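Local coordinates for protein dehalogenase-like hydrolase (Ralstonia solanacearum, PDB 3UMB) that probably catalyses the hydrolytic dehalogenation of small (S)-2-haloalkanoic acids to the corresponding (R)-2-hydroxyalkanoic acids with release of a halide ion, at residues 102-107 with 198-203; 149-154 with 161-166; 212-217 with 223-228. All coordinates share one frame; numbering follows the deposited sequence.

Interaction 1: 102-107 with 198-203; sequences PENVPV and INRLGH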
loop_
_atom_site.group_PDB
_atom_site.type_symbol
_atom_site.label_atom_id
_atom_site.label_comp_id
_atom_site.label_asym_id
_atom_site.label_seq_id
_atom_site.Cartn_x
_atom_site.Cartn_y
_atom_site.Cartn_z
ATOM N N PRO A 102 10.394 26.673 3.557
ATOM C CA PRO A 102 11.204 27.905 3.494
ATOM C C PRO A 102 12.731 27.708 3.547
ATOM O O PRO A 102 13.500 28.458 2.941
ATOM C CB PRO A 102 10.724 28.668 4.741
ATOM C CG PRO A 102 9.263 28.273 4.845
ATOM C CD PRO A 102 9.205 26.843 4.422
ATOM N N GLU A 103 13.129 26.705 4.309
ATOM C CA GLU A 103 14.506 26.227 4.380
ATOM C C GLU A 103 15.073 25.661 3.057
ATOM O O GLU A 103 16.284 25.679 2.838
ATOM C CB GLU A 103 14.579 25.125 5.456
ATOM C CG GLU A 103 13.376 24.135 5.401
ATOM C CD GLU A 103 13.697 22.732 5.881
ATOM O OE1 GLU A 103 14.755 22.560 6.534
ATOM O OE2 GLU A 103 12.892 21.802 5.595
ATOM N N ASN A 104 14.211 25.135 2.194
ATOM C CA ASN A 104 14.678 24.415 1.003
ATOM C C ASN A 104 15.571 25.239 0.034
ATOM O O ASN A 104 16.734 24.870 -0.259
ATOM C CB ASN A 104 13.458 23.817 0.255
ATOM C CG ASN A 104 12.819 22.630 1.008
ATOM O OD1 ASN A 104 13.415 22.108 1.938
ATOM N ND2 ASN A 104 11.618 22.199 0.587
ATOM N N VAL A 105 15.017 26.353 -0.448
ATOM C CA VAL A 105 15.577 27.039 -1.608
ATOM C C VAL A 105 17.040 27.502 -1.414
ATOM O O VAL A 105 17.801 27.520 -2.392
ATOM C CB VAL A 105 14.668 28.187 -2.105
ATOM C CG1 VAL A 105 15.002 28.508 -3.540
ATOM C CG2 VAL A 105 13.184 27.815 -2.001
ATOM N N PRO A 106 17.443 27.876 -0.167
ATOM C CA PRO A 106 18.872 28.198 0.075
ATOM C C PRO A 106 19.786 26.985 0.083
ATOM O O PRO A 106 20.908 27.039 -0.475
ATOM C CB PRO A 106 18.886 28.832 1.479
ATOM C CG PRO A 106 17.480 28.743 2.008
ATOM C CD PRO A 106 16.559 28.403 0.894
ATOM N N VAL A 107 19.304 25.924 0.766
ATOM C CA VAL A 107 19.993 24.618 0.882
ATOM C C VAL A 107 20.244 24.058 -0.512
ATOM O O VAL A 107 21.307 23.519 -0.769
ATOM C CB VAL A 107 19.177 23.519 1.693
ATOM C CG1 VAL A 107 20.066 22.326 1.970
ATOM C CG2 VAL A 107 18.580 24.052 3.011
ATOM N N ILE A 198 14.497 12.439 5.003
ATOM C CA ILE A 198 14.013 13.584 5.748
ATOM C C ILE A 198 12.800 13.122 6.519
ATOM O O ILE A 198 11.693 13.141 6.040
ATOM C CB ILE A 198 13.720 14.857 4.870
ATOM C CG1 ILE A 198 14.919 15.174 3.977
ATOM C CG2 ILE A 198 13.436 16.089 5.793
ATOM C CD1 ILE A 198 14.839 16.449 3.158
ATOM N N ASN A 199 13.053 12.663 7.733
ATOM C CA ASN A 199 12.034 12.163 8.616
ATOM C C ASN A 199 11.408 13.329 9.414
ATOM O O ASN A 199 11.751 13.575 10.582
ATOM C CB ASN A 199 12.681 11.094 9.532
ATOM C CG ASN A 199 11.703 10.458 10.478
ATOM O OD1 ASN A 199 10.490 10.616 10.326
ATOM N ND2 ASN A 199 12.226 9.744 11.485
ATOM N N ARG A 200 10.476 14.027 8.772
ATOM C CA ARG A 200 9.910 15.262 9.331
ATOM C C ARG A 200 9.056 15.074 10.593
ATOM O O ARG A 200 8.975 15.968 11.429
ATOM C CB ARG A 200 9.068 15.990 8.270
ATOM C CG ARG A 200 9.919 16.636 7.206
ATOM C CD ARG A 200 9.092 17.548 6.310
ATOM N NE ARG A 200 9.845 18.001 5.138
ATOM C CZ ARG A 200 10.866 18.855 5.178
ATOM N NH1 ARG A 200 11.289 19.354 6.354
ATOM N NH2 ARG A 200 11.486 19.207 4.042
ATOM N N LEU A 201 8.387 13.931 10.709
ATOM C CA LEU A 201 7.497 13.705 11.830
ATOM C C LEU A 201 8.159 12.869 12.932
ATOM O O LEU A 201 7.519 12.511 13.889
ATOM C CB LEU A 201 6.195 13.076 11.326
ATOM C CG LEU A 201 5.361 13.812 10.246
ATOM C CD1 LEU A 201 3.968 13.123 10.093
ATOM C CD2 LEU A 201 5.197 15.312 10.531
ATOM N N GLY A 202 9.449 12.588 12.803
ATOM C CA GLY A 202 10.192 11.844 13.823
ATOM C C GLY A 202 9.731 10.409 14.032
ATOM O O GLY A 202 9.724 9.921 15.134
ATOM N N HIS A 203 9.371 9.725 12.949
ATOM C CA HIS A 203 8.833 8.372 13.038
ATOM C C HIS A 203 9.937 7.336 13.159
ATOM O O HIS A 203 11.106 7.654 12.920
ATOM C CB HIS A 203 7.968 8.108 11.803
ATOM C CG HIS A 203 6.641 8.798 11.856
ATOM N ND1 HIS A 203 5.829 8.928 10.754
ATOM C CD2 HIS A 203 5.984 9.389 12.884
ATOM C CE1 HIS A 203 4.725 9.568 11.097
ATOM N NE2 HIS A 203 4.787 9.849 12.388
#
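A salt bridge between Glu103 and Arg200 joins the N-terminal region of helix 104-112 to the loop that leaves strand 194-198 of the parallel, Rossmann-like sheet of this haloacid dehalogenase. The backbones stay well apart, with Asn104 and Ile198 the nearest pair at 11.8 Å between CA atoms, so long side chains arriving from opposite directions make the link. CG of Glu103 lies between its backbone N and carbonyl carbon (chi1 42°), and from there the chain extends to bring one carboxylate oxygen to the guanidinium. Arg200 NH1 meets Glu103 OE2 at 3.0 Å, nearly along the C-O axis of that oxygen, and the oxygen sits 18° out of the guanidinium plane; Arg200 NH2 adds a weak bond to the same OE2 at 3.3 Å. Because a single oxygen takes both nitrogens and the two planes are 69° apart, this is not the coplanar two-oxygen, two-nitrogen form of the bridge. Asn104 OD1 stands at the edge of the guanidinium, near its plane, 4.1 Å from Arg200 NH2, too far for a hydrogen bond.

Ile198 CG2 rests 3.8 Å above the guanidinium plane, over its centre. Arg200 NE and NH2 also bind the carbonyls of Gly13 and Thr14, respectively, which lie in the motif that in this family carries the nucleophilic aspartate, and Arg200 makes a cation-pi contact with Phe101. Asn104 ND2 shares the Thr14 carbonyl. Several partners therefore fix the rotation of the guanidinium. Farther along the loop, the Asn199 side-chain amide spans the type I turn from Asn199 to Gly202 and binds the backbone of His203 just beyond it, accepting His203 N on an in-plane lone pair of OD1 at 3.0 Å and donating from ND2 to His203 O at 2.8 Å.

Interaction 2: 149-154 with 161-166; sequences DAVRLY and YALAPR
Ala150, at the end of a short 3-10 turn following strand 144-147, sends its CB to the CD2 methyl of Leu163 at 3.9 Å. Val151 comes next and meets the same methyl: its CG1 lies 3.7 Å from Leu163 CD2 and 4.1 Å from Leu163 CG, the two side chains reaching toward each other tip to tip. In Val151 the branch that does the touching is the one beside the backbone N and anti to the carbonyl carbon (chi1 -61°). One leucine methyl thus serves two consecutive residues of the loop. Leu163, on helix 163-168, is buried, whereas Ala150 lies at the protein surface.

Val151 CG1 also comes near the edge of the Arg166 guanidinium, with NH2 at 4.2 Å. That is a loose van der Waals approach, and no hydrogen bond crosses between the segments. The bent Arg166 chain also comes within about 6 Å of a bound sodium ion. Arg152 has a positive phi, and the chain beyond it has no contact with 161-166. The Tyr154 OH donates a hydrogen bond to the carbonyl of Lys62, and the side chain packs against Phe64 and Val67 of helix 64-78.

The contact therefore spans a connection that leaves strand 144-147, an outermost strand of the parallel, Rossmann-like sheet, and passes through helix 158-161 into helix 163-168, with Val151 and Leu153 both packing on Ala159 of that first short helix.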
loop_
_atom_site.group_PDB
_atom_site.type_symbol
_atom_site.label_atom_id
_atom_site.label_comp_id
_atom_site.label_asym_id
_atom_site.label_seq_id
_atom_site.Cartn_x
_atom_site.Cartn_y
_atom_site.Cartn_z
ATOM N N ASP A 149 5.609 8.725 -14.938
ATOM C CA ASP A 149 4.738 8.587 -16.079
ATOM C C ASP A 149 5.442 8.044 -17.356
ATOM O O ASP A 149 4.805 7.490 -18.242
ATOM C CB ASP A 149 4.126 9.947 -16.389
ATOM C CG ASP A 149 3.065 9.863 -17.444
ATOM O OD1 ASP A 149 1.904 9.464 -17.151
ATOM O OD2 ASP A 149 3.405 10.225 -18.559
ATOM N N ALA A 150 6.742 8.252 -17.449
ATOM C CA ALA A 150 7.576 7.777 -18.567
ATOM C C ALA A 150 7.569 6.258 -18.614
ATOM O O ALA A 150 7.671 5.670 -19.699
ATOM C CB ALA A 150 9.026 8.300 -18.369
ATOM N N VAL A 151 7.438 5.612 -17.438
ATOM C CA VAL A 151 7.472 4.188 -17.395
ATOM C C VAL A 151 6.123 3.571 -17.012
ATOM O O VAL A 151 6.002 2.367 -17.014
ATOM C CB VAL A 151 8.589 3.726 -16.481
ATOM C CG1 VAL A 151 9.981 4.236 -17.049
ATOM C CG2 VAL A 151 8.375 4.276 -15.033
ATOM N N ARG A 152 5.107 4.374 -16.668
ATOM C CA ARG A 152 3.792 3.847 -16.376
ATOM C C ARG A 152 3.797 2.919 -15.165
ATOM O O ARG A 152 2.975 2.042 -15.058
ATOM C CB ARG A 152 3.207 3.153 -17.619
ATOM C CG ARG A 152 3.050 4.134 -18.875
ATOM C CD ARG A 152 2.502 3.468 -20.140
ATOM N NE ARG A 152 1.362 2.587 -19.880
ATOM C CZ ARG A 152 0.116 2.997 -19.745
ATOM N NH1 ARG A 152 -0.180 4.302 -19.871
ATOM N NH2 ARG A 152 -0.842 2.105 -19.502
ATOM N N LEU A 153 4.694 3.178 -14.230
ATOM C CA LEU A 153 4.820 2.347 -13.025
ATOM C C LEU A 153 5.258 3.218 -11.844
ATOM O O LEU A 153 6.206 4.064 -11.980
ATOM C CB LEU A 153 5.851 1.235 -13.223
ATOM C CG LEU A 153 5.469 0.083 -14.180
ATOM C CD1 LEU A 153 6.712 -0.575 -14.665
ATOM C CD2 LEU A 153 4.494 -0.978 -13.561
ATOM N N TYR A 154 4.611 3.026 -10.706
ATOM C CA TYR A 154 4.894 3.843 -9.525
ATOM C C TYR A 154 5.994 3.223 -8.698
ATOM O O TYR A 154 6.203 2.016 -8.717
ATOM C CB TYR A 154 3.630 3.979 -8.699
ATOM C CG TYR A 154 2.631 4.893 -9.323
ATOM C CD1 TYR A 154 1.532 4.400 -9.958
ATOM C CD2 TYR A 154 2.801 6.284 -9.283
ATOM C CE1 TYR A 154 0.605 5.253 -10.570
ATOM C CE2 TYR A 154 1.892 7.156 -9.924
ATOM C CZ TYR A 154 0.768 6.633 -10.520
ATOM O OH TYR A 154 -0.183 7.471 -11.120
ATOM N N TYR A 161 12.577 3.945 -10.184
ATOM C CA TYR A 161 13.883 4.333 -9.633
ATOM C C TYR A 161 14.916 4.482 -10.775
ATOM O O TYR A 161 15.678 5.473 -10.831
ATOM C CB TYR A 161 14.359 3.359 -8.544
ATOM C CG TYR A 161 13.552 3.447 -7.244
ATOM C CD1 TYR A 161 13.433 4.670 -6.537
ATOM C CD2 TYR A 161 12.938 2.330 -6.713
ATOM C CE1 TYR A 161 12.667 4.776 -5.348
ATOM C CE2 TYR A 161 12.171 2.414 -5.510
ATOM C CZ TYR A 161 12.043 3.644 -4.838
ATOM O OH TYR A 161 11.309 3.700 -3.665
ATOM N N ALA A 162 14.859 3.568 -11.742
ATOM C CA ALA A 162 15.822 3.578 -12.813
ATOM C C ALA A 162 15.829 4.853 -13.617
ATOM O O ALA A 162 16.815 5.100 -14.287
ATOM C CB ALA A 162 15.666 2.389 -13.746
ATOM N N LEU A 163 14.768 5.642 -13.577
ATOM C CA LEU A 163 14.748 6.870 -14.357
ATOM C C LEU A 163 15.930 7.810 -14.004
ATOM O O LEU A 163 16.425 8.520 -14.873
ATOM C CB LEU A 163 13.382 7.624 -14.271
ATOM C CG LEU A 163 12.137 7.014 -14.946
ATOM C CD1 LEU A 163 10.823 7.641 -14.439
ATOM C CD2 LEU A 163 12.214 7.098 -16.447
ATOM N N ALA A 164 16.387 7.814 -12.758
ATOM C CA ALA A 164 17.328 8.865 -12.344
ATOM C C ALA A 164 18.751 8.551 -12.779
ATOM O O ALA A 164 19.384 9.400 -13.381
ATOM C CB ALA A 164 17.235 9.174 -10.884
ATOM N N PRO A 165 19.236 7.322 -12.558
ATOM C CA PRO A 165 20.508 7.020 -13.208
ATOM C C PRO A 165 20.509 7.349 -14.706
ATOM O O PRO A 165 21.479 7.956 -15.175
ATOM C CB PRO A 165 20.687 5.545 -12.937
ATOM C CG PRO A 165 20.059 5.403 -11.546
ATOM C CD PRO A 165 18.817 6.226 -11.669
ATOM N N ARG A 166 19.419 7.045 -15.427
ATOM C CA ARG A 166 19.381 7.279 -16.876
ATOM C C ARG A 166 19.532 8.686 -17.232
ATOM O O ARG A 166 20.335 8.993 -18.082
ATOM C CB ARG A 166 18.082 6.848 -17.544
ATOM C CG ARG A 166 18.197 5.477 -18.154
ATOM C CD ARG A 166 17.343 5.322 -19.433
ATOM N NE ARG A 166 15.925 5.495 -19.183
ATOM C CZ ARG A 166 15.230 4.736 -18.371
ATOM N NH1 ARG A 166 15.817 3.741 -17.712
ATOM N NH2 ARG A 166 13.934 4.936 -18.247
#

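Interaction 3: 212-217 with 223-228; sequences PAAAGH and LQFVQA
Strand 214-216, an outermost strand of the parallel Rossmann-like sheet, passes helix 219-227, Ala214 and Phe225 being the nearest pair of the two segments, 7.9 Å between CA atoms. The two elements form the last beta-alpha unit of the modelled chain, in which a short turn lets the C-terminal helix fold back over the strand that precedes it. Within the helix, Gln227 N is bonded to Leu223 O at 3.2 Å.

Phe225 carries the contact. Its CG is anti to the backbone N (chi1 157°), a setting that directs the phenyl toward the sheet, where Ala214 points its methyl at the ring. Ala213, just before it, adds a looser contact. The Ala213 and Ala214 methyls both approach the ring obliquely, and the meeting is purely apolar, since no hydrogen bond passes between the segments.

The same ring meets Phe196 of the neighbouring strand 194-198 with planes about 45° apart and touches Leu176 of strand 175-179, so one aromatic side chain packs on three successive strands. Near the turn, His217 N is hydrogen-bonded to Asp221 OD2 in the first part of the helix. The ring atoms nearest the strand are CD1 and CE1, each 3.6 Å from Ala214 CB, whereas Ala213 CB reaches CZ only loosely, at 4.5 Å.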
loop_
_atom_site.group_PDB
_atom_site.type_symbol
_atom_site.label_atom_id
_atom_site.label_comp_id
_atom_site.label_asym_id
_atom_site.label_seq_id
_atom_site.Cartn_x
_atom_site.Cartn_y
_atom_site.Cartn_z
ATOM N N PRO A 212 18.275 3.693 5.091
ATOM C CA PRO A 212 19.007 4.675 4.322
ATOM C C PRO A 212 20.408 4.986 4.902
ATOM O O PRO A 212 20.701 4.624 6.032
ATOM C CB PRO A 212 18.122 5.902 4.423
ATOM C CG PRO A 212 17.389 5.728 5.712
ATOM C CD PRO A 212 17.123 4.280 5.786
ATOM N N ALA A 213 21.244 5.653 4.119
ATOM C CA ALA A 213 22.599 5.944 4.521
ATOM C C ALA A 213 22.560 6.811 5.788
ATOM O O ALA A 213 23.233 6.479 6.774
ATOM C CB ALA A 213 23.365 6.656 3.374
ATOM N N ALA A 214 21.739 7.875 5.762
ATOM C CA ALA A 214 21.454 8.665 6.947
ATOM C C ALA A 214 20.044 9.247 6.864
ATOM O O ALA A 214 19.419 9.192 5.838
ATOM C CB ALA A 214 22.500 9.773 7.100
ATOM N N ALA A 215 19.547 9.774 7.966
ATOM C CA ALA A 215 18.241 10.434 8.042
ATOM C C ALA A 215 18.366 11.705 8.934
ATOM O O ALA A 215 19.266 11.809 9.758
ATOM C CB ALA A 215 17.182 9.480 8.632
ATOM N N GLY A 216 17.467 12.655 8.749
ATOM C CA GLY A 216 17.436 13.832 9.567
ATOM C C GLY A 216 16.019 14.334 9.621
ATOM O O GLY A 216 15.101 13.676 9.156
ATOM N N HIS A 217 15.864 15.533 10.156
ATOM C CA HIS A 217 14.559 16.095 10.468
ATOM C C HIS A 217 14.087 17.052 9.414
ATOM O O HIS A 217 12.889 17.272 9.268
ATOM C CB HIS A 217 14.622 16.794 11.827
ATOM C CG HIS A 217 13.402 17.585 12.159
ATOM N ND1 HIS A 217 13.417 18.963 12.270
ATOM C CD2 HIS A 217 12.119 17.197 12.395
ATOM C CE1 HIS A 217 12.191 19.388 12.547
ATOM N NE2 HIS A 217 11.389 18.335 12.643
ATOM N N LEU A 223 21.783 18.987 3.936
ATOM C CA LEU A 223 22.973 19.831 3.698
ATOM C C LEU A 223 24.114 19.454 4.638
ATOM O O LEU A 223 25.238 19.223 4.174
ATOM C CB LEU A 223 22.617 21.309 3.871
ATOM C CG LEU A 223 23.542 22.360 3.237
ATOM C CD1 LEU A 223 23.961 22.042 1.792
ATOM C CD2 LEU A 223 22.871 23.752 3.316
ATOM N N GLN A 224 23.825 19.373 5.944
ATOM C CA GLN A 224 24.840 18.991 6.938
ATOM C C GLN A 224 25.587 17.787 6.364
ATOM O O GLN A 224 26.804 17.798 6.225
ATOM C CB GLN A 224 24.213 18.579 8.291
ATOM C CG GLN A 224 24.250 19.561 9.485
ATOM C CD GLN A 224 23.848 18.882 10.865
ATOM O OE1 GLN A 224 22.656 18.643 11.162
ATOM N NE2 GLN A 224 24.860 18.590 11.696
ATOM N N PHE A 225 24.806 16.770 5.993
ATOM C CA PHE A 225 25.302 15.417 5.698
ATOM C C PHE A 225 26.169 15.338 4.451
ATOM O O PHE A 225 27.179 14.620 4.437
ATOM C CB PHE A 225 24.096 14.456 5.592
ATOM C CG PHE A 225 24.348 13.211 4.787
ATOM C CD1 PHE A 225 24.759 12.038 5.404
ATOM C CD2 PHE A 225 24.129 13.200 3.421
ATOM C CE1 PHE A 225 24.975 10.890 4.670
ATOM C CE2 PHE A 225 24.338 12.035 2.676
ATOM C CZ PHE A 225 24.763 10.892 3.303
ATOM N N VAL A 226 25.751 16.043 3.406
ATOM C CA VAL A 226 26.516 16.097 2.165
ATOM C C VAL A 226 27.910 16.707 2.472
ATOM O O VAL A 226 28.958 16.050 2.296
ATOM C CB VAL A 226 25.777 16.951 1.064
ATOM C CG1 VAL A 226 26.531 16.876 -0.268
ATOM C CG2 VAL A 226 24.336 16.490 0.869
ATOM N N GLN A 227 27.888 17.948 2.980
ATOM C CA GLN A 227 29.109 18.691 3.341
ATOM C C GLN A 227 30.116 17.820 4.131
ATOM O O GLN A 227 31.308 17.870 3.853
ATOM C CB GLN A 227 28.754 20.015 4.051
ATOM C CG GLN A 227 28.293 21.123 3.066
ATOM C CD GLN A 227 27.448 22.247 3.703
ATOM O OE1 GLN A 227 26.966 22.132 4.834
ATOM N NE2 GLN A 227 27.268 23.345 2.958
ATOM N N ALA A 228 29.637 16.973 5.046
ATOM C CA ALA A 228 30.515 16.007 5.734
ATOM C C ALA A 228 31.286 15.068 4.771
ATOM O O ALA A 228 30.794 14.026 4.311
ATOM C CB ALA A 228 29.724 15.200 6.762
#

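How the interactions relate
Interactions 1 and 3 are neighbours, with centres about 11 Å apart, and involve adjoining elements: Asn199 N probably bonds to Gly216 O at 2.7 Å, while Val107 packs on Leu223 between helices 104-112 and 219-227. Interaction 2 lies on the opposite side of the chain's centre from interaction 1 and touches neither of the others. Interactions 1 and 2 are partly buried, whereas interaction 3 is at the surface. Their chemistry differs too: a charged pair spans widely separated backbones at 102-107 and 198-203, while methyl groups meet a leucine in interaction 2 and a phenyl ring in interaction 3, both local contacts between elements close in sequence.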